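Long-range contacts in ancestral congerin Con-anc (PDB 3AJY), which binds a galactose-containing glycan as a reconstructed ancestral congerin, a fish galectin, and is probably a beta-galactoside-specific lectin: residues A[31-36]-A[119-124]; A[61-66]-A[110-115]. All blocks are in the same frame, centred on the assembly; numbering follows the deposited sequence.

Contact 1. Residues A[31-36]-A[119-124]; sequences FSINVG and NFLSLA
Asn-119 and Phe-120 both turn their backbone N-H toward the carbonyl of Gly-36, forming a classic beta bulge where two antiparallel strands of the galectin beta-sandwich begin to pair. The two bonds they make to Gly-36 O are weak; a firmer one returns from Gly-36 N to Phe-120 O at 3.0 Å. Beyond the bulge the pairing is regular. Phe-120 and Leu-121 also pair in parallel with a strand of the second subunit, which carries the sheet across the dimer interface.

Leu-121 begins the inward face. Its chi1 of 161° carries CG away from the backbone N, so that the side chain runs alongside Val-35 and Ile-33; its CD1 is 3.8 Å from Val-35 CG1 and 4.0 Å from Ile-33 CG2. Val-20 and Val-132 of the opposite sheet receive it.

Ser-122 belongs to the other face, that of the sugar. Asn-34 N donates to Ser-122 O over 2.9 Å, and above this backbone pair Asn-34 ND2 reaches Ser-122 OG at 3.1 Å. The same amide nitrogen also donates to Ser-32 OG at 3.2 Å, with each hydroxyl tilted about 20° from the amide plane. Two donated bonds thus hold the amide's rotation, and OD1 at its other end is hydrogen-bonded to His-45, a residue that itself bonds the galactose; Asn-34 thus stands in the second shell of the sugar site, where it probably fixes the orientation of His-45.

Leu-123 returns to the core, crossing Ile-33 at a slant so that their two CD1 methyls are 3.9 Å apart, while Phe-31 comes up to the same Leu-123 methyl. Leu-123 N donates to OD1 of Asn-9 of the second subunit. At Ala-124, where Ser-32 N donates to the carbonyl, the methyl CB lies 3.4 Å from Ser-32 OG.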
loop_
_atom_site.group_PDB
_atom_site.type_symbol
_atom_site.label_atom_id
_atom_site.label_comp_id
_atom_site.label_asym_id
_atom_site.label_seq_id
_atom_site.Cartn_x
_atom_site.Cartn_y
_atom_site.Cartn_z
ATOM N N PHE A 31 3.546 -16.271 -10.340
ATOM C CA PHE A 31 3.126 -15.358 -9.298
ATOM C C PHE A 31 1.904 -14.601 -9.790
ATOM O O PHE A 31 1.739 -14.405 -11.004
ATOM C CB PHE A 31 4.274 -14.436 -8.841
ATOM C CG PHE A 31 4.488 -13.236 -9.722
ATOM C CD1 PHE A 31 5.196 -13.349 -10.909
ATOM C CD2 PHE A 31 3.988 -11.987 -9.350
ATOM C CE1 PHE A 31 5.402 -12.224 -11.731
ATOM C CE2 PHE A 31 4.187 -10.867 -10.163
ATOM C CZ PHE A 31 4.889 -10.995 -11.352
ATOM N N SER A 32 1.038 -14.197 -8.862
ATOM C CA SER A 32 -0.225 -13.548 -9.215
ATOM C C SER A 32 -0.449 -12.246 -8.479
ATOM O O SER A 32 0.047 -12.033 -7.373
ATOM C CB SER A 32 -1.422 -14.484 -8.997
ATOM O OG SER A 32 -1.551 -14.835 -7.632
ATOM N N ILE A 33 -1.157 -11.348 -9.154
ATOM C CA ILE A 33 -1.694 -10.150 -8.549
ATOM C C ILE A 33 -3.187 -10.364 -8.524
ATOM O O ILE A 33 -3.758 -10.801 -9.512
ATOM C CB ILE A 33 -1.311 -8.886 -9.372
ATOM C CG1 ILE A 33 0.219 -8.730 -9.412
ATOM C CG2 ILE A 33 -2.017 -7.638 -8.816
ATOM C CD1 ILE A 33 0.922 -8.746 -8.008
ATOM N N ASN A 34 -3.808 -10.105 -7.379
ATOM C CA ASN A 34 -5.232 -10.345 -7.188
ATOM C C ASN A 34 -5.934 -9.126 -6.611
ATOM O O ASN A 34 -5.518 -8.579 -5.595
ATOM C CB ASN A 34 -5.427 -11.529 -6.242
ATOM C CG ASN A 34 -4.645 -12.729 -6.675
ATOM O OD1 ASN A 34 -4.994 -13.392 -7.653
ATOM N ND2 ASN A 34 -3.569 -13.015 -5.963
ATOM N N VAL A 35 -7.003 -8.700 -7.261
ATOM C CA VAL A 35 -7.762 -7.587 -6.746
ATOM C C VAL A 35 -9.252 -7.911 -6.749
ATOM O O VAL A 35 -9.769 -8.464 -7.712
ATOM C CB VAL A 35 -7.437 -6.275 -7.504
ATOM C CG1 VAL A 35 -5.964 -5.893 -7.287
ATOM C CG2 VAL A 35 -7.682 -6.428 -8.986
ATOM N N GLY A 36 -9.926 -7.577 -5.649
ATOM C CA GLY A 36 -11.351 -7.823 -5.535
ATOM C C GLY A 36 -11.885 -7.424 -4.182
ATOM O O GLY A 36 -11.633 -6.319 -3.710
ATOM N N ASN A 119 -11.561 -3.429 -2.744
ATOM C CA ASN A 119 -11.041 -3.210 -1.391
ATOM C C ASN A 119 -9.958 -4.188 -0.930
ATOM O O ASN A 119 -9.460 -4.085 0.197
ATOM C CB ASN A 119 -12.185 -3.187 -0.370
ATOM C CG ASN A 119 -13.161 -2.051 -0.617
ATOM O OD1 ASN A 119 -12.903 -0.884 -0.241
ATOM N ND2 ASN A 119 -14.299 -2.377 -1.249
ATOM N N PHE A 120 -9.592 -5.121 -1.798
ATOM C CA PHE A 120 -8.639 -6.168 -1.443
ATOM C C PHE A 120 -7.607 -6.361 -2.539
ATOM O O PHE A 120 -7.950 -6.426 -3.707
ATOM C CB PHE A 120 -9.378 -7.479 -1.148
ATOM C CG PHE A 120 -8.473 -8.660 -0.941
ATOM C CD1 PHE A 120 -8.004 -9.393 -2.032
ATOM C CD2 PHE A 120 -8.096 -9.054 0.355
ATOM C CE1 PHE A 120 -7.170 -10.508 -1.850
ATOM C CE2 PHE A 120 -7.262 -10.172 0.545
ATOM C CZ PHE A 120 -6.796 -10.892 -0.557
ATOM N N LEU A 121 -6.341 -6.428 -2.129
ATOM C CA LEU A 121 -5.204 -6.728 -2.996
ATOM C C LEU A 121 -4.287 -7.752 -2.333
ATOM O O LEU A 121 -3.978 -7.643 -1.150
ATOM C CB LEU A 121 -4.380 -5.452 -3.279
ATOM C CG LEU A 121 -2.930 -5.623 -3.773
ATOM C CD1 LEU A 121 -2.863 -6.143 -5.193
ATOM C CD2 LEU A 121 -2.099 -4.322 -3.684
ATOM N N SER A 122 -3.823 -8.723 -3.110
ATOM C CA SER A 122 -2.746 -9.589 -2.656
ATOM C C SER A 122 -1.845 -9.894 -3.822
ATOM O O SER A 122 -2.230 -9.708 -4.975
ATOM C CB SER A 122 -3.299 -10.911 -2.111
ATOM O OG SER A 122 -3.851 -11.672 -3.169
ATOM N N LEU A 123 -0.641 -10.348 -3.489
ATOM C CA LEU A 123 0.225 -11.093 -4.376
ATOM C C LEU A 123 0.316 -12.522 -3.834
ATOM O O LEU A 123 0.414 -12.736 -2.615
ATOM C CB LEU A 123 1.618 -10.472 -4.360
ATOM C CG LEU A 123 2.724 -11.172 -5.139
ATOM C CD1 LEU A 123 3.690 -10.172 -5.722
ATOM C CD2 LEU A 123 3.479 -12.159 -4.266
ATOM N N ALA A 124 0.322 -13.496 -4.736
ATOM C CA ALA A 124 0.457 -14.894 -4.326
ATOM C C ALA A 124 1.492 -15.545 -5.191
ATOM O O ALA A 124 1.828 -15.011 -6.263
ATOM C CB ALA A 124 -0.889 -15.632 -4.439
#

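Contact 2. Residues A[61-66]-A[110-115]; sequences LNSMVN and PNRYKK. With GAL (beta-D-galactopyranose), chain C.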
loop_
_atom_site.group_PDB
_atom_site.type_symbol
_atom_site.label_atom_id
_atom_site.label_comp_id
_atom_site.label_asym_id
_atom_site.label_seq_id
_atom_site.Cartn_x
_atom_site.Cartn_y
_atom_site.Cartn_z
ATOM N N LEU A 61 -5.551 -14.897 -16.896
ATOM C CA LEU A 61 -6.430 -13.936 -16.250
ATOM C C LEU A 61 -7.750 -14.600 -15.956
ATOM O O LEU A 61 -8.238 -15.394 -16.740
ATOM C CB LEU A 61 -6.674 -12.717 -17.146
ATOM C CG LEU A 61 -5.453 -11.910 -17.600
ATOM C CD1 LEU A 61 -4.819 -12.510 -18.851
ATOM C CD2 LEU A 61 -5.863 -10.479 -17.854
ATOM N N ASN A 62 -8.345 -14.261 -14.827
ATOM C CA ASN A 62 -9.599 -14.883 -14.450
ATOM C C ASN A 62 -10.208 -14.100 -13.327
ATOM O O ASN A 62 -9.551 -13.247 -12.747
ATOM C CB ASN A 62 -9.350 -16.343 -14.024
ATOM C CG ASN A 62 -10.588 -17.209 -14.144
ATOM O OD1 ASN A 62 -11.695 -16.709 -14.383
ATOM N ND2 ASN A 62 -10.414 -18.531 -13.951
ATOM N N SER A 63 -11.463 -14.406 -13.012
ATOM C CA SER A 63 -12.123 -13.858 -11.843
ATOM C C SER A 63 -12.545 -15.033 -10.988
ATOM O O SER A 63 -12.533 -16.177 -11.450
ATOM C CB SER A 63 -13.339 -13.012 -12.233
ATOM O OG SER A 63 -14.375 -13.802 -12.808
ATOM N N MET A 64 -12.912 -14.744 -9.749
ATOM C CA MET A 64 -13.291 -15.780 -8.820
ATOM C C MET A 64 -14.477 -15.348 -7.986
ATOM O O MET A 64 -14.613 -14.172 -7.631
ATOM C CB MET A 64 -12.133 -16.098 -7.889
ATOM C CG MET A 64 -12.345 -17.321 -7.086
ATOM S SD MET A 64 -10.986 -17.580 -5.979
ATOM C CE MET A 64 -11.358 -19.289 -5.540
ATOM N N VAL A 65 -15.314 -16.334 -7.681
ATOM C CA VAL A 65 -16.443 -16.225 -6.771
ATOM C C VAL A 65 -16.228 -17.290 -5.652
ATOM O O VAL A 65 -15.361 -18.169 -5.784
ATOM C CB VAL A 65 -17.712 -16.368 -7.635
ATOM C CG1 VAL A 65 -18.692 -17.328 -7.100
ATOM C CG2 VAL A 65 -18.337 -14.973 -7.936
ATOM N N ASN A 66 -16.942 -17.176 -4.536
ATOM C CA ASN A 66 -16.716 -18.100 -3.420
ATOM C C ASN A 66 -16.723 -19.517 -3.937
ATOM O O ASN A 66 -15.892 -20.323 -3.545
ATOM C CB ASN A 66 -17.785 -17.968 -2.334
ATOM C CG ASN A 66 -17.575 -16.771 -1.427
ATOM O OD1 ASN A 66 -18.305 -16.602 -0.429
ATOM N ND2 ASN A 66 -16.594 -15.934 -1.748
ATOM N N PRO A 110 -12.529 -8.278 -18.869
ATOM C CA PRO A 110 -13.854 -7.839 -18.444
ATOM C C PRO A 110 -14.030 -7.584 -16.942
ATOM O O PRO A 110 -13.544 -8.350 -16.100
ATOM C CB PRO A 110 -14.781 -8.975 -18.901
ATOM C CG PRO A 110 -13.878 -10.121 -19.288
ATOM C CD PRO A 110 -12.585 -9.493 -19.703
ATOM N N ASN A 111 -14.734 -6.499 -16.634
ATOM C CA ASN A 111 -15.216 -6.220 -15.289
ATOM C C ASN A 111 -16.533 -6.996 -15.038
ATOM O O ASN A 111 -17.631 -6.428 -15.051
ATOM C CB ASN A 111 -15.359 -4.703 -15.105
ATOM C CG ASN A 111 -15.542 -4.284 -13.647
ATOM O OD1 ASN A 111 -15.427 -3.093 -13.320
ATOM N ND2 ASN A 111 -15.852 -5.240 -12.770
ATOM N N ARG A 112 -16.401 -8.303 -14.802
ATOM C CA ARG A 112 -17.550 -9.236 -14.764
ATOM C C ARG A 112 -18.592 -8.946 -13.678
ATOM O O ARG A 112 -19.796 -9.218 -13.856
ATOM C CB ARG A 112 -17.066 -10.683 -14.652
ATOM C CG ARG A 112 -16.338 -11.192 -15.884
ATOM C CD ARG A 112 -15.557 -12.474 -15.595
ATOM N NE ARG A 112 -15.002 -13.051 -16.821
ATOM C CZ ARG A 112 -14.181 -14.095 -16.867
ATOM N NH1 ARG A 112 -13.796 -14.700 -15.744
ATOM N NH2 ARG A 112 -13.737 -14.534 -18.032
ATOM N N TYR A 113 -18.149 -8.404 -12.550
ATOM C CA TYR A 113 -19.087 -8.135 -11.472
ATOM C C TYR A 113 -19.413 -6.641 -11.378
ATOM O O TYR A 113 -20.013 -6.182 -10.407
ATOM C CB TYR A 113 -18.600 -8.754 -10.146
ATOM C CG TYR A 113 -18.016 -10.152 -10.359
ATOM C CD1 TYR A 113 -16.675 -10.413 -10.081
ATOM C CD2 TYR A 113 -18.802 -11.194 -10.890
ATOM C CE1 TYR A 113 -16.133 -11.690 -10.298
ATOM C CE2 TYR A 113 -18.262 -12.480 -11.128
ATOM C CZ TYR A 113 -16.924 -12.713 -10.821
ATOM O OH TYR A 113 -16.341 -13.951 -11.048
ATOM N N LYS A 114 -19.050 -5.896 -12.427
ATOM C CA LYS A 114 -19.451 -4.495 -12.555
ATOM C C LYS A 114 -19.080 -3.710 -11.310
ATOM O O LYS A 114 -19.864 -2.907 -10.798
ATOM C CB LYS A 114 -20.955 -4.411 -12.847
ATOM C CG LYS A 114 -21.338 -5.142 -14.145
ATOM C CD LYS A 114 -22.829 -5.097 -14.440
ATOM C CE LYS A 114 -23.101 -5.664 -15.837
ATOM N NZ LYS A 114 -24.267 -5.018 -16.520
ATOM N N LYS A 115 -17.874 -3.970 -10.808
ATOM C CA LYS A 115 -17.358 -3.302 -9.623
ATOM C C LYS A 115 -16.899 -1.879 -9.970
ATOM O O LYS A 115 -16.370 -1.651 -11.050
ATOM C CB LYS A 115 -16.219 -4.121 -9.016
ATOM C CG LYS A 115 -16.695 -5.427 -8.354
ATOM C CD LYS A 115 -17.615 -5.104 -7.169
ATOM C CE LYS A 115 -18.428 -6.311 -6.726
ATOM N NZ LYS A 115 -17.586 -7.344 -6.063
HETATM C C1 GAL C . -5.974 -22.797 -11.418
HETATM C C2 GAL C . -4.997 -22.541 -10.277
HETATM C C3 GAL C . -5.472 -21.388 -9.396
HETATM C C4 GAL C . -5.798 -20.166 -10.264
HETATM C C5 GAL C . -6.787 -20.547 -11.370
HETATM C C6 GAL C . -7.167 -19.377 -12.294
HETATM O O2 GAL C . -4.863 -23.711 -9.504
HETATM O O3 GAL C . -4.440 -21.085 -8.477
HETATM O O4 GAL C . -4.605 -19.656 -10.829
HETATM O O5 GAL C . -6.262 -21.609 -12.143
HETATM O O6 GAL C . -8.172 -19.790 -13.211
#
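Ser-63 and Arg-112 mark the nearest approach of the two backbones, 7.7 Å between their CA atoms, where the end of strand 58-65 faces a type I turn running from Asn-111 to Lys-114; the hydrogen bonds that bridge the gap are all between side chains. Arg-112 stretches out fully from CG to NE and brings the edge of its guanidinium to the strand. There NH1 donates twice, almost in its own plane: to Ser-63 OG at 3.1 Å, nearly straight (166°), and to the amide oxygen OD1 of Asn-62 at 3.2 Å, along a more bent path. The amide of Asn-62 stands perpendicular to the guanidinium, yet NH1 lies in its carbonyl plane. That oxygen also accepts from the backbone N of Ser-63, tilted 35° from that plane, at 2.7 Å and along a bent path.

These two bonds to OD1 fix the rotation of an amide whose other end serves the carbohydrate site in the concave six-stranded sheet of the galectin fold. Asn-62 ND2 donates to O6 of the galactose at 2.7 Å, and it has a second partner in the carbonyl of Glu-70. Arg-112 is thus a second-shell residue behind a sugar-binding asparagine, and its NH2 is in turn held by the carbonyl of Thr-71 on strand 68-75.

Tyr-113, next along the turn, folds its ring beneath Arg-112 CB, which sits over the ring centre. Its hydroxyl takes a short 2.6 Å hydrogen bond from Ser-63 OG, so that OG accepts from the arginine while giving its own proton to the tyrosine, and the chain of bonds runs on from Tyr-113 OH to the carboxylate oxygen OE1 of Glu-70. Val-65 CG2 rests 3.9 Å from Tyr-113 CZ, slanting across the phenol end.

Both contacts reach the same six-stranded sheet, their centres 13 Å apart, but from different depths. Contact 1 is mostly buried: two of the sheet's strands are joined by main-chain bonds, with an apolar layer on the inward face and a small polar cluster among the side chains of the other. Contact 2 lies nearer the surface and ties a strand end to a loop through an arginine, a tyrosine and a serine hydroxyl, with little apolar packing. Both have a connection to the glycan site. Contact 1 reaches it indirectly, through His-45, whereas contact 2 contains a residue that bonds the galactose itself. The second subunit touches contact 1 but neither segment of contact 2.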